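Local coordinates for protein excinuclease ABC, subunit A. (Deinococcus radiodurans, PDB 2VF7) that binds DNA, zinc and ATP and hydrolyses ATP as a UvrA-family ABC protein, and probably takes part in recognising and excising DNA damage, at residues 447-452 and 467-472; 400-405 and 433-438; 501-506 and 578-583; 522-527 and 798-803. The protein carries 1 engineered substitution. All coordinates share one frame; numbering follows the deposited sequence.

Interaction 1 (447-452 and 467-472); sequences ADWLVD and SGPPEG
Trp449 reaches across to Ser467 and supplies the polar side-chain bond of this contact: Trp449 NE1 donates to Ser467 OG at 2.8 Å. The bond is bent, 139° at the hydrogen, and the hydroxyl is tilted 18° from the indole plane. Ser467 OG has a second partner, the carbonyl of Lys32, so two groups fix its position. The backbone adds a pair of bonds between Leu450 and Gly468. Leu450 N meets Gly468 O at 2.8 Å, and Gly468 N returns to Leu450 O at a longer 3.2 Å. One residue on, Val451 and Ser467 form a non-hydrogen-bonded pair, where Ser467 CA makes a CH...O contact with Leu450 O.

The aromatic contact depends on the indole lying flat over the opposite chain, with CG anti to the backbone N (chi1 -171°). Gly468 CA sits 3.4 Å from the centroid of the six-membered ring of Trp449, almost on its normal, in a CH-pi contact. With an alanine at Trp449, Ser467 OG would probably lose its indole donor and Gly468 CA the ring it rests on. Apolar packing completes the junction: Pro469 CD approaches Trp449 CZ3 obliquely at 3.7 Å, and Leu450 CD2 lies 4.1 Å from Pro470 CB. Phe15 meets the indole edge-to-face.

Strands 449-453 and 464-468 form a beta hairpin. Its second strand is one of the two outermost strands, within this chain, of a mixed sheet, the first pairing with the parallel strand 38-42 of an ABC ATPase core.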
loop_
_atom_site.group_PDB
_atom_site.type_symbol
_atom_site.label_atom_id
_atom_site.label_comp_id
_atom_site.label_asym_id
_atom_site.label_seq_id
_atom_site.Cartn_x
_atom_site.Cartn_y
_atom_site.Cartn_z
ATOM N N ALA A 447 -36.017 -2.801 -4.617
ATOM C CA ALA A 447 -34.889 -2.273 -5.353
ATOM C C ALA A 447 -35.309 -1.366 -6.518
ATOM O O ALA A 447 -36.356 -1.579 -7.126
ATOM C CB ALA A 447 -34.019 -3.427 -5.854
ATOM N N ASP A 448 -34.472 -0.367 -6.817
ATOM C CA ASP A 448 -34.702 0.566 -7.916
ATOM C C ASP A 448 -34.544 -0.157 -9.261
ATOM O O ASP A 448 -35.291 0.093 -10.205
ATOM C CB ASP A 448 -33.724 1.752 -7.831
ATOM C CG ASP A 448 -33.954 2.642 -6.588
ATOM O OD1 ASP A 448 -32.973 2.999 -5.887
ATOM O OD2 ASP A 448 -35.110 3.004 -6.321
ATOM N N TRP A 449 -33.571 -1.061 -9.327
ATOM C CA TRP A 449 -33.213 -1.763 -10.553
ATOM C C TRP A 449 -32.751 -3.177 -10.173
ATOM O O TRP A 449 -32.273 -3.412 -9.049
ATOM C CB TRP A 449 -32.076 -0.991 -11.226
ATOM C CG TRP A 449 -31.649 -1.382 -12.630
ATOM C CD1 TRP A 449 -30.674 -2.272 -12.963
ATOM C CD2 TRP A 449 -32.106 -0.811 -13.869
ATOM N NE1 TRP A 449 -30.522 -2.329 -14.325
ATOM C CE2 TRP A 449 -31.380 -1.431 -14.906
ATOM C CE3 TRP A 449 -33.070 0.149 -14.201
ATOM C CZ2 TRP A 449 -31.594 -1.138 -16.250
ATOM C CZ3 TRP A 449 -33.287 0.439 -15.539
ATOM C CH2 TRP A 449 -32.553 -0.210 -16.550
ATOM N N LEU A 450 -32.901 -4.123 -11.099
ATOM C CA LEU A 450 -32.383 -5.457 -10.849
ATOM C C LEU A 450 -31.758 -6.132 -12.057
ATOM O O LEU A 450 -32.216 -5.973 -13.170
ATOM C CB LEU A 450 -33.445 -6.331 -10.161
ATOM C CG LEU A 450 -34.304 -7.343 -10.883
ATOM C CD1 LEU A 450 -33.495 -8.586 -11.267
ATOM C CD2 LEU A 450 -35.443 -7.714 -9.953
ATOM N N VAL A 451 -30.683 -6.871 -11.816
ATOM C CA VAL A 451 -30.001 -7.650 -12.848
ATOM C C VAL A 451 -30.123 -9.153 -12.547
ATOM O O VAL A 451 -29.506 -9.651 -11.595
ATOM C CB VAL A 451 -28.510 -7.276 -12.937
ATOM C CG1 VAL A 451 -27.889 -7.871 -14.182
ATOM C CG2 VAL A 451 -28.311 -5.741 -12.891
ATOM N N ASP A 452 -30.917 -9.861 -13.356
ATOM C CA ASP A 452 -31.123 -11.308 -13.172
ATOM C C ASP A 452 -30.223 -12.095 -14.109
ATOM O O ASP A 452 -30.282 -11.943 -15.337
ATOM C CB ASP A 452 -32.601 -11.715 -13.357
ATOM C CG ASP A 452 -32.943 -13.040 -12.662
ATOM O OD1 ASP A 452 -33.483 -13.959 -13.333
ATOM O OD2 ASP A 452 -32.686 -13.167 -11.437
ATOM N N SER A 467 -32.330 -6.687 -17.235
ATOM C CA SER A 467 -31.799 -5.516 -16.542
ATOM C C SER A 467 -32.854 -4.407 -16.610
ATOM O O SER A 467 -33.088 -3.836 -17.663
ATOM C CB SER A 467 -30.462 -5.076 -17.167
ATOM O OG SER A 467 -29.844 -4.018 -16.438
ATOM N N GLY A 468 -33.508 -4.128 -15.489
ATOM C CA GLY A 468 -34.515 -3.071 -15.409
ATOM C C GLY A 468 -35.153 -3.061 -14.026
ATOM O O GLY A 468 -34.774 -3.868 -13.176
ATOM N N PRO A 469 -36.122 -2.150 -13.789
ATOM C CA PRO A 469 -36.919 -2.151 -12.553
ATOM C C PRO A 469 -37.542 -3.529 -12.290
ATOM O O PRO A 469 -37.872 -4.238 -13.241
ATOM C CB PRO A 469 -38.035 -1.141 -12.854
ATOM C CG PRO A 469 -37.460 -0.229 -13.875
ATOM C CD PRO A 469 -36.520 -1.057 -14.701
ATOM N N PRO A 470 -37.706 -3.917 -11.010
ATOM C CA PRO A 470 -38.285 -5.232 -10.670
ATOM C C PRO A 470 -39.575 -5.619 -11.396
ATOM O O PRO A 470 -39.706 -6.768 -11.804
ATOM C CB PRO A 470 -38.526 -5.118 -9.167
ATOM C CG PRO A 470 -37.399 -4.240 -8.711
ATOM C CD PRO A 470 -37.316 -3.176 -9.794
ATOM N N GLU A 471 -40.496 -4.677 -11.586
ATOM C CA GLU A 471 -41.822 -4.984 -12.131
ATOM C C GLU A 471 -41.823 -5.556 -13.554
ATOM O O GLU A 471 -42.784 -6.214 -13.960
ATOM C CB GLU A 471 -42.735 -3.749 -12.056
ATOM C CG GLU A 471 -43.220 -3.407 -10.635
ATOM C CD GLU A 471 -44.388 -4.279 -10.169
ATOM O OE1 GLU A 471 -45.490 -4.196 -10.766
ATOM O OE2 GLU A 471 -44.203 -5.044 -9.196
ATOM N N GLY A 472 -40.754 -5.304 -14.305
ATOM C CA GLY A 472 -40.638 -5.788 -15.681
ATOM C C GLY A 472 -40.103 -7.206 -15.799
ATOM O O GLY A 472 -40.049 -7.765 -16.896
#

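Interaction 2 (400-405 and 433-438); sequences GVVYVL and SLFVVE
Val401 O is approached by two donors at the start of the strand pair: Ser433 N lies 3.1 Å from Val401 O, and a water adds a weak bond. That water also meets Ser433 OG at 2.6 Å, while Asp36 N is another partner of the hydroxyl. Beyond it the parallel ladder is regular. Tyr403 N reaches Ser433 O and Phe435 N reaches Tyr403 O, both at 2.8 Å, before Leu405 continues the pattern.

On one face of the sheet Val402 holds CG1 anti to the backbone N (chi1 -160°), which sets this methyl over the centre of the Phe435 ring, 3.6 Å from its centroid. A serine in place of Phe435 would probably leave Val402 CG1 without that ring and open a gap toward Leu57. On the other face Leu405 CD1 touches Val436 CG2 at 3.8 Å and also packs on Leu434, whose side chain runs beside it.

Helix 417-428 joins the two strands as a beta-alpha-beta unit and packs on Tyr403 and Leu434. Helix 49-69, which begins within the P-loop, meets Val404, Phe435 and Val437 on the opposite face, and strands 94-96 and 38-42 flank the pair.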
loop_
_atom_site.group_PDB
_atom_site.type_symbol
_atom_site.label_atom_id
_atom_site.label_comp_id
_atom_site.label_asym_id
_atom_site.label_seq_id
_atom_site.Cartn_x
_atom_site.Cartn_y
_atom_site.Cartn_z
ATOM N N GLY A 400 -19.993 9.884 -3.428
ATOM C CA GLY A 400 -19.670 9.466 -4.785
ATOM C C GLY A 400 -18.884 8.171 -4.954
ATOM O O GLY A 400 -18.046 8.094 -5.832
ATOM N N VAL A 401 -19.121 7.161 -4.118
ATOM C CA VAL A 401 -18.510 5.831 -4.321
ATOM C C VAL A 401 -19.653 4.837 -4.589
ATOM O O VAL A 401 -20.816 5.188 -4.396
ATOM C CB VAL A 401 -17.623 5.337 -3.097
ATOM C CG1 VAL A 401 -16.386 6.173 -2.915
ATOM C CG2 VAL A 401 -18.414 5.268 -1.798
ATOM N N VAL A 402 -19.319 3.641 -5.067
ATOM C CA VAL A 402 -20.230 2.496 -5.092
ATOM C C VAL A 402 -19.943 1.534 -3.941
ATOM O O VAL A 402 -18.803 1.113 -3.746
ATOM C CB VAL A 402 -20.093 1.632 -6.374
ATOM C CG1 VAL A 402 -21.379 0.786 -6.575
ATOM C CG2 VAL A 402 -19.819 2.478 -7.588
ATOM N N TYR A 403 -20.989 1.167 -3.202
ATOM C CA TYR A 403 -20.895 0.104 -2.194
ATOM C C TYR A 403 -21.324 -1.223 -2.785
ATOM O O TYR A 403 -22.392 -1.328 -3.384
ATOM C CB TYR A 403 -21.746 0.441 -0.976
ATOM C CG TYR A 403 -21.149 1.557 -0.140
ATOM C CD1 TYR A 403 -21.708 2.845 -0.137
ATOM C CD2 TYR A 403 -20.019 1.328 0.630
ATOM C CE1 TYR A 403 -21.152 3.870 0.641
ATOM C CE2 TYR A 403 -19.446 2.342 1.395
ATOM C CZ TYR A 403 -20.019 3.605 1.412
ATOM O OH TYR A 403 -19.433 4.581 2.200
ATOM N N VAL A 404 -20.470 -2.229 -2.626
ATOM C CA VAL A 404 -20.745 -3.577 -3.129
ATOM C C VAL A 404 -21.021 -4.543 -1.954
ATOM O O VAL A 404 -20.142 -4.847 -1.150
ATOM C CB VAL A 404 -19.595 -4.089 -4.032
ATOM C CG1 VAL A 404 -20.094 -5.211 -4.908
ATOM C CG2 VAL A 404 -19.045 -2.960 -4.897
ATOM N N LEU A 405 -22.273 -4.977 -1.847
ATOM C CA LEU A 405 -22.714 -5.798 -0.725
ATOM C C LEU A 405 -23.072 -7.243 -1.139
ATOM O O LEU A 405 -23.565 -7.488 -2.247
ATOM C CB LEU A 405 -23.881 -5.120 0.014
ATOM C CG LEU A 405 -23.712 -3.735 0.670
ATOM C CD1 LEU A 405 -24.446 -2.653 -0.103
ATOM C CD2 LEU A 405 -24.291 -3.754 2.067
ATOM N N SER A 433 -23.935 4.880 -4.648
ATOM C CA SER A 433 -24.613 3.838 -5.432
ATOM C C SER A 433 -24.402 2.495 -4.745
ATOM O O SER A 433 -23.337 2.247 -4.166
ATOM C CB SER A 433 -24.039 3.754 -6.860
ATOM O OG SER A 433 -23.945 5.022 -7.491
ATOM N N LEU A 434 -25.393 1.612 -4.843
ATOM C CA LEU A 434 -25.351 0.344 -4.132
ATOM C C LEU A 434 -25.522 -0.843 -5.075
ATOM O O LEU A 434 -26.523 -0.949 -5.780
ATOM C CB LEU A 434 -26.424 0.330 -3.029
ATOM C CG LEU A 434 -26.361 1.485 -2.014
ATOM C CD1 LEU A 434 -27.744 1.960 -1.672
ATOM C CD2 LEU A 434 -25.633 1.086 -0.780
ATOM N N PHE A 435 -24.519 -1.719 -5.109
ATOM C CA PHE A 435 -24.621 -2.967 -5.864
ATOM C C PHE A 435 -24.773 -4.108 -4.854
ATOM O O PHE A 435 -23.857 -4.381 -4.081
ATOM C CB PHE A 435 -23.400 -3.207 -6.779
ATOM C CG PHE A 435 -23.255 -2.217 -7.934
ATOM C CD1 PHE A 435 -24.271 -1.310 -8.261
ATOM C CD2 PHE A 435 -22.081 -2.214 -8.708
ATOM C CE1 PHE A 435 -24.108 -0.419 -9.324
ATOM C CE2 PHE A 435 -21.914 -1.319 -9.769
ATOM C CZ PHE A 435 -22.917 -0.426 -10.081
ATOM N N VAL A 436 -25.919 -4.775 -4.879
ATOM C CA VAL A 436 -26.274 -5.733 -3.843
ATOM C C VAL A 436 -26.630 -7.082 -4.436
ATOM O O VAL A 436 -27.618 -7.187 -5.137
ATOM C CB VAL A 436 -27.479 -5.236 -3.024
ATOM C CG1 VAL A 436 -27.894 -6.267 -1.943
ATOM C CG2 VAL A 436 -27.161 -3.876 -2.408
ATOM N N VAL A 437 -25.815 -8.106 -4.179
ATOM C CA VAL A 437 -26.256 -9.464 -4.480
ATOM C C VAL A 437 -27.055 -10.022 -3.324
ATOM O O VAL A 437 -26.569 -10.121 -2.195
ATOM C CB VAL A 437 -25.127 -10.415 -5.035
ATOM C CG1 VAL A 437 -23.764 -9.778 -4.958
ATOM C CG2 VAL A 437 -25.170 -11.793 -4.407
ATOM N N GLU A 438 -28.297 -10.366 -3.632
ATOM C CA GLU A 438 -29.292 -10.727 -2.644
ATOM C C GLU A 438 -30.194 -11.856 -3.147
ATOM O O GLU A 438 -30.448 -11.990 -4.356
ATOM C CB GLU A 438 -30.133 -9.489 -2.276
ATOM C CG GLU A 438 -31.062 -9.667 -1.094
ATOM C CD GLU A 438 -30.353 -10.120 0.180
ATOM O OE1 GLU A 438 -29.815 -9.246 0.900
ATOM O OE2 GLU A 438 -30.353 -11.343 0.482
HETATM O O HOH W 1 -22.224 6.936 -7.004
#

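Interaction 3 (501-506 and 578-583); sequences GWLELN and GDLAQI
A three-stranded antiparallel sheet in the C-terminal ABC module has one of its outer edges here, where Leu503 of strand 502-510 forms a non-hydrogen-bonded pair with Gly578 at the end of strand 575-578. The next residue, Asp579, holds Trp502 by both its backbone N-H and its carbonyl. Asp579 N donates to Trp502 O at 2.8 Å, and Asp579 OD2 accepts from Trp502 N at 2.9 Å. The carboxylate receives that N-H on its anti side, 26° out of its plane, and the side chain therefore does what a backbone carbonyl would do in a continuing strand.

Such a substitution of carboxylate for carbonyl suits a chain that is leaving the sheet: Asp579 is the centre of an inverse gamma turn, after which the chain turns away from the edge, while the side chains of Leu580 and Ile583 still reach Leu503. Gly578 CA lies only 3.2 Å from Trp502 O, and a side chain at this glycine would collide with that carbonyl.

Beneath the sheet Leu503 and Ile583 cross at about a right angle, with Leu503 CG 3.7 Å from Ile583 CD1. Leu580 CD2 touches Leu503 CD2 more loosely, at 4.3 Å, and Leu544 of helix 536-551 also packs on Leu503. Outside the pair, Arg519 makes a cation-pi contact with the Trp502 indole.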
loop_
_atom_site.group_PDB
_atom_site.type_symbol
_atom_site.label_atom_id
_atom_site.label_comp_id
_atom_site.label_asym_id
_atom_site.label_seq_id
_atom_site.Cartn_x
_atom_site.Cartn_y
_atom_site.Cartn_z
ATOM N N GLY A 501 -38.463 -39.664 20.167
ATOM C CA GLY A 501 -38.029 -39.453 21.550
ATOM C C GLY A 501 -37.796 -37.980 21.836
ATOM O O GLY A 501 -38.074 -37.119 20.987
ATOM N N TRP A 502 -37.274 -37.677 23.022
ATOM C CA TRP A 502 -37.061 -36.282 23.430
ATOM C C TRP A 502 -35.727 -36.061 24.136
ATOM O O TRP A 502 -35.429 -36.730 25.128
ATOM C CB TRP A 502 -38.209 -35.798 24.324
ATOM C CG TRP A 502 -39.523 -35.642 23.609
ATOM C CD1 TRP A 502 -40.517 -36.577 23.505
ATOM C CD2 TRP A 502 -39.989 -34.482 22.909
ATOM N NE1 TRP A 502 -41.572 -36.070 22.785
ATOM C CE2 TRP A 502 -41.276 -34.785 22.406
ATOM C CE3 TRP A 502 -39.450 -33.213 22.662
ATOM C CZ2 TRP A 502 -42.033 -33.861 21.662
ATOM C CZ3 TRP A 502 -40.211 -32.291 21.926
ATOM C CH2 TRP A 502 -41.480 -32.628 21.431
ATOM N N LEU A 503 -34.945 -35.113 23.622
ATOM C CA LEU A 503 -33.637 -34.739 24.168
ATOM C C LEU A 503 -33.807 -33.507 25.057
ATOM O O LEU A 503 -34.375 -32.499 24.631
ATOM C CB LEU A 503 -32.666 -34.438 23.008
ATOM C CG LEU A 503 -31.131 -34.617 23.046
ATOM C CD1 LEU A 503 -30.357 -33.293 22.967
ATOM C CD2 LEU A 503 -30.631 -35.509 24.207
ATOM N N GLU A 504 -33.330 -33.592 26.295
ATOM C CA GLU A 504 -33.462 -32.490 27.258
ATOM C C GLU A 504 -32.129 -31.761 27.474
ATOM O O GLU A 504 -31.111 -32.380 27.815
ATOM C CB GLU A 504 -34.015 -33.000 28.602
ATOM C CG GLU A 504 -35.396 -33.678 28.524
ATOM C CD GLU A 504 -35.927 -34.144 29.883
ATOM O OE1 GLU A 504 -35.144 -34.159 30.867
ATOM O OE2 GLU A 504 -37.133 -34.503 29.974
ATOM N N LEU A 505 -32.144 -30.450 27.239
ATOM C CA LEU A 505 -31.018 -29.570 27.561
ATOM C C LEU A 505 -31.478 -28.617 28.672
ATOM O O LEU A 505 -32.208 -27.646 28.425
ATOM C CB LEU A 505 -30.570 -28.784 26.325
ATOM C CG LEU A 505 -29.097 -28.565 25.934
ATOM C CD1 LEU A 505 -29.022 -27.424 24.951
ATOM C CD2 LEU A 505 -28.169 -28.282 27.098
ATOM N N ASN A 506 -31.063 -28.932 29.899
ATOM C CA ASN A 506 -31.475 -28.212 31.096
ATOM C C ASN A 506 -30.347 -27.375 31.707
ATOM O O ASN A 506 -29.170 -27.743 31.625
ATOM C CB ASN A 506 -32.006 -29.201 32.140
ATOM C CG ASN A 506 -33.153 -30.059 31.615
ATOM O OD1 ASN A 506 -34.205 -29.543 31.220
ATOM N ND2 ASN A 506 -32.957 -31.376 31.618
ATOM N N GLY A 578 -33.243 -36.748 29.065
ATOM C CA GLY A 578 -34.161 -37.263 28.055
ATOM C C GLY A 578 -33.776 -38.643 27.563
ATOM O O GLY A 578 -33.057 -39.366 28.245
ATOM N N ASP A 579 -34.268 -39.007 26.377
ATOM C CA ASP A 579 -34.020 -40.334 25.793
ATOM C C ASP A 579 -32.683 -40.340 25.038
ATOM O O ASP A 579 -32.631 -40.177 23.814
ATOM C CB ASP A 579 -35.180 -40.779 24.876
ATOM C CG ASP A 579 -36.567 -40.579 25.504
ATOM O OD1 ASP A 579 -36.818 -41.038 26.640
ATOM O OD2 ASP A 579 -37.427 -39.966 24.836
ATOM N N LEU A 580 -31.608 -40.517 25.801
ATOM C CA LEU A 580 -30.234 -40.519 25.300
ATOM C C LEU A 580 -29.876 -41.758 24.480
ATOM O O LEU A 580 -29.164 -41.656 23.474
ATOM C CB LEU A 580 -29.250 -40.414 26.476
ATOM C CG LEU A 580 -28.542 -39.108 26.846
ATOM C CD1 LEU A 580 -27.830 -38.504 25.636
ATOM C CD2 LEU A 580 -29.490 -38.106 27.477
ATOM N N ALA A 581 -30.348 -42.923 24.920
ATOM C CA ALA A 581 -29.972 -44.202 24.301
ATOM C C ALA A 581 -30.406 -44.317 22.829
ATOM O O ALA A 581 -30.178 -45.346 22.182
ATOM C CB ALA A 581 -30.492 -45.381 25.128
ATOM N N GLN A 582 -31.012 -43.250 22.309
ATOM C CA GLN A 582 -31.386 -43.163 20.898
ATOM C C GLN A 582 -30.332 -42.430 20.046
ATOM O O GLN A 582 -30.386 -42.471 18.814
ATOM C CB GLN A 582 -32.751 -42.471 20.757
ATOM C CG GLN A 582 -33.928 -43.253 21.327
ATOM C CD GLN A 582 -35.250 -42.519 21.195
ATOM O OE1 GLN A 582 -36.071 -42.527 22.114
ATOM N NE2 GLN A 582 -35.464 -41.874 20.051
ATOM N N ILE A 583 -29.387 -41.763 20.709
ATOM C CA ILE A 583 -28.392 -40.927 20.026
ATOM C C ILE A 583 -26.977 -41.511 20.097
ATOM O O ILE A 583 -26.414 -41.707 21.182
ATOM C CB ILE A 583 -28.388 -39.466 20.540
ATOM C CG1 ILE A 583 -29.797 -38.883 20.510
ATOM C CG2 ILE A 583 -27.449 -38.601 19.683
ATOM C CD1 ILE A 583 -29.891 -37.445 21.029
#

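Interaction 4 (522-527 and 798-803); sequences LGVMTS and ASDWVL
Strands 525-527 and 801-803 run parallel, their axes 4.7 Å apart and inclined by 31°, with Thr526 beside Trp801 and Ser527 beside Val802. Met525 O receives two donors, Asp800 N at 3.0 Å and, weakly, Trp801 N. Farther along, Leu803 N meets Ser527 O at 3.0 Å in a nearly straight bond.

The Asp800 carboxylate extends this ladder backward, using the anti lone pair of Asp800 OD2 to accept from Met525 N at 3.3 Å. Its other oxygen, OD1, is held by His494 and Arg497 N, so both oxygens are engaged, which would hinder the group from turning. Ser527 OG and Ser799 OG are modelled 2.5 Å apart as a hydrogen bond in which either may donate, though a separation this short makes its exact geometry doubtful.

On the other face of the sheet, Trp801 holds CG anti to its backbone N (chi1 -165°), and its indole lies alongside Thr526. The methyl Thr526 CG2 meets the ring edge in plane, 3.9 Å from Trp801 CD1, and also touches Leu803. Trp502 packs edge-to-face on the same indole.

Parallel strands of this kind form the ATPase core of an ABC module: strand 525-529 leads directly into the P-loop that holds ADP through Gly535, Lys536 and Ser537.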
loop_
_atom_site.group_PDB
_atom_site.type_symbol
_atom_site.label_atom_id
_atom_site.label_comp_id
_atom_site.label_asym_id
_atom_site.label_seq_id
_atom_site.Cartn_x
_atom_site.Cartn_y
_atom_site.Cartn_z
ATOM N N LEU A 522 -36.741 -36.067 18.717
ATOM C CA LEU A 522 -35.816 -36.891 17.922
ATOM C C LEU A 522 -36.488 -37.581 16.733
ATOM O O LEU A 522 -37.705 -37.748 16.706
ATOM C CB LEU A 522 -35.063 -37.918 18.790
ATOM C CG LEU A 522 -34.466 -37.463 20.131
ATOM C CD1 LEU A 522 -34.031 -38.654 20.967
ATOM C CD2 LEU A 522 -33.310 -36.471 19.947
ATOM N N GLY A 523 -35.664 -37.943 15.745
ATOM C CA GLY A 523 -36.106 -38.584 14.505
ATOM C C GLY A 523 -36.928 -37.659 13.644
ATOM O O GLY A 523 -37.691 -38.105 12.791
ATOM N N VAL A 524 -36.753 -36.363 13.887
ATOM C CA VAL A 524 -37.590 -35.287 13.345
ATOM C C VAL A 524 -36.682 -34.091 13.056
ATOM O O VAL A 524 -35.564 -34.010 13.573
ATOM C CB VAL A 524 -38.704 -34.908 14.371
ATOM C CG1 VAL A 524 -39.465 -33.699 13.958
ATOM C CG2 VAL A 524 -39.680 -36.070 14.545
ATOM N N MET A 525 -37.152 -33.184 12.206
ATOM C CA MET A 525 -36.416 -31.972 11.867
ATOM C C MET A 525 -36.989 -30.699 12.551
ATOM O O MET A 525 -38.164 -30.363 12.367
ATOM C CB MET A 525 -36.323 -31.845 10.340
ATOM C CG MET A 525 -36.639 -30.485 9.806
ATOM S SD MET A 525 -35.346 -29.857 8.755
ATOM C CE MET A 525 -35.062 -28.255 9.535
ATOM N N THR A 526 -36.135 -30.023 13.336
ATOM C CA THR A 526 -36.489 -28.806 14.091
ATOM C C THR A 526 -35.752 -27.564 13.581
ATOM O O THR A 526 -34.549 -27.601 13.307
ATOM C CB THR A 526 -36.178 -28.942 15.622
ATOM O OG1 THR A 526 -36.712 -30.159 16.136
ATOM C CG2 THR A 526 -36.782 -27.783 16.428
ATOM N N SER A 527 -36.500 -26.467 13.463
ATOM C CA SER A 527 -35.972 -25.142 13.165
ATOM C C SER A 527 -35.925 -24.306 14.434
ATOM O O SER A 527 -36.910 -24.177 15.142
ATOM C CB SER A 527 -36.857 -24.444 12.123
ATOM O OG SER A 527 -36.687 -25.014 10.834
ATOM N N ALA A 798 -41.519 -25.884 6.427
ATOM C CA ALA A 798 -41.485 -27.318 6.115
ATOM C C ALA A 798 -40.760 -28.166 7.171
ATOM O O ALA A 798 -40.458 -29.337 6.935
ATOM C CB ALA A 798 -40.902 -27.552 4.740
ATOM N N SER A 799 -40.504 -27.586 8.343
ATOM C CA SER A 799 -40.016 -28.348 9.495
ATOM C C SER A 799 -41.118 -29.245 10.038
ATOM O O SER A 799 -42.254 -29.183 9.562
ATOM C CB SER A 799 -39.557 -27.394 10.586
ATOM O OG SER A 799 -38.534 -26.568 10.076
ATOM N N ASP A 800 -40.776 -30.083 11.022
ATOM C CA ASP A 800 -41.760 -30.889 11.777
ATOM C C ASP A 800 -42.067 -30.293 13.157
ATOM O O ASP A 800 -43.126 -30.565 13.733
ATOM C CB ASP A 800 -41.262 -32.324 11.947
ATOM C CG ASP A 800 -40.980 -33.008 10.626
ATOM O OD1 ASP A 800 -41.955 -33.237 9.883
ATOM O OD2 ASP A 800 -39.802 -33.321 10.324
ATOM N N TRP A 801 -41.122 -29.500 13.673
ATOM C CA TRP A 801 -41.217 -28.811 14.966
ATOM C C TRP A 801 -40.488 -27.452 14.886
ATOM O O TRP A 801 -39.688 -27.244 13.968
ATOM C CB TRP A 801 -40.611 -29.690 16.060
ATOM C CG TRP A 801 -40.945 -29.279 17.465
ATOM C CD1 TRP A 801 -40.153 -28.560 18.309
ATOM C CD2 TRP A 801 -42.151 -29.567 18.192
ATOM N NE1 TRP A 801 -40.774 -28.376 19.504
ATOM C CE2 TRP A 801 -42.007 -28.986 19.473
ATOM C CE3 TRP A 801 -43.335 -30.264 17.892
ATOM C CZ2 TRP A 801 -43.012 -29.068 20.457
ATOM C CZ3 TRP A 801 -44.333 -30.352 18.874
ATOM C CH2 TRP A 801 -44.165 -29.748 20.134
ATOM N N VAL A 802 -40.779 -26.528 15.811
ATOM C CA VAL A 802 -40.162 -25.180 15.827
ATOM C C VAL A 802 -39.924 -24.660 17.249
ATOM O O VAL A 802 -40.787 -24.789 18.112
ATOM C CB VAL A 802 -40.994 -24.108 15.032
ATOM C CG1 VAL A 802 -40.361 -22.725 15.150
ATOM C CG2 VAL A 802 -41.156 -24.482 13.557
ATOM N N LEU A 803 -38.752 -24.069 17.473
ATOM C CA LEU A 803 -38.398 -23.433 18.749
ATOM C C LEU A 803 -38.133 -21.936 18.572
ATOM O O LEU A 803 -37.095 -21.532 18.040
ATOM C CB LEU A 803 -37.159 -24.104 19.363
ATOM C CG LEU A 803 -37.284 -25.213 20.421
ATOM C CD1 LEU A 803 -38.008 -26.440 19.904
ATOM C CD2 LEU A 803 -35.896 -25.614 20.874
#

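Overall arrangement
From the N terminus the chain first meets interaction 2, which closes a beta-alpha-beta loop of 27 residues, and then interaction 1, which closes a hairpin of 14. The two follow in series in one mixed sheet, their centres about 15 Å apart. Interactions 3 and 4 come later and cross, since 522-527 lies between 501-506 and 578-583 while its partner 798-803 lies beyond both. They touch, with a probable hydrogen bond from Leu522 N to Gly501 O, joining the antiparallel sheet to the second mixed sheet. Interaction 4 spans 270 residues that include the zinc site of Cys641, Cys644, Cys664 and Cys667. The two mixed sheets share one strand order, as expected of paired ABC modules.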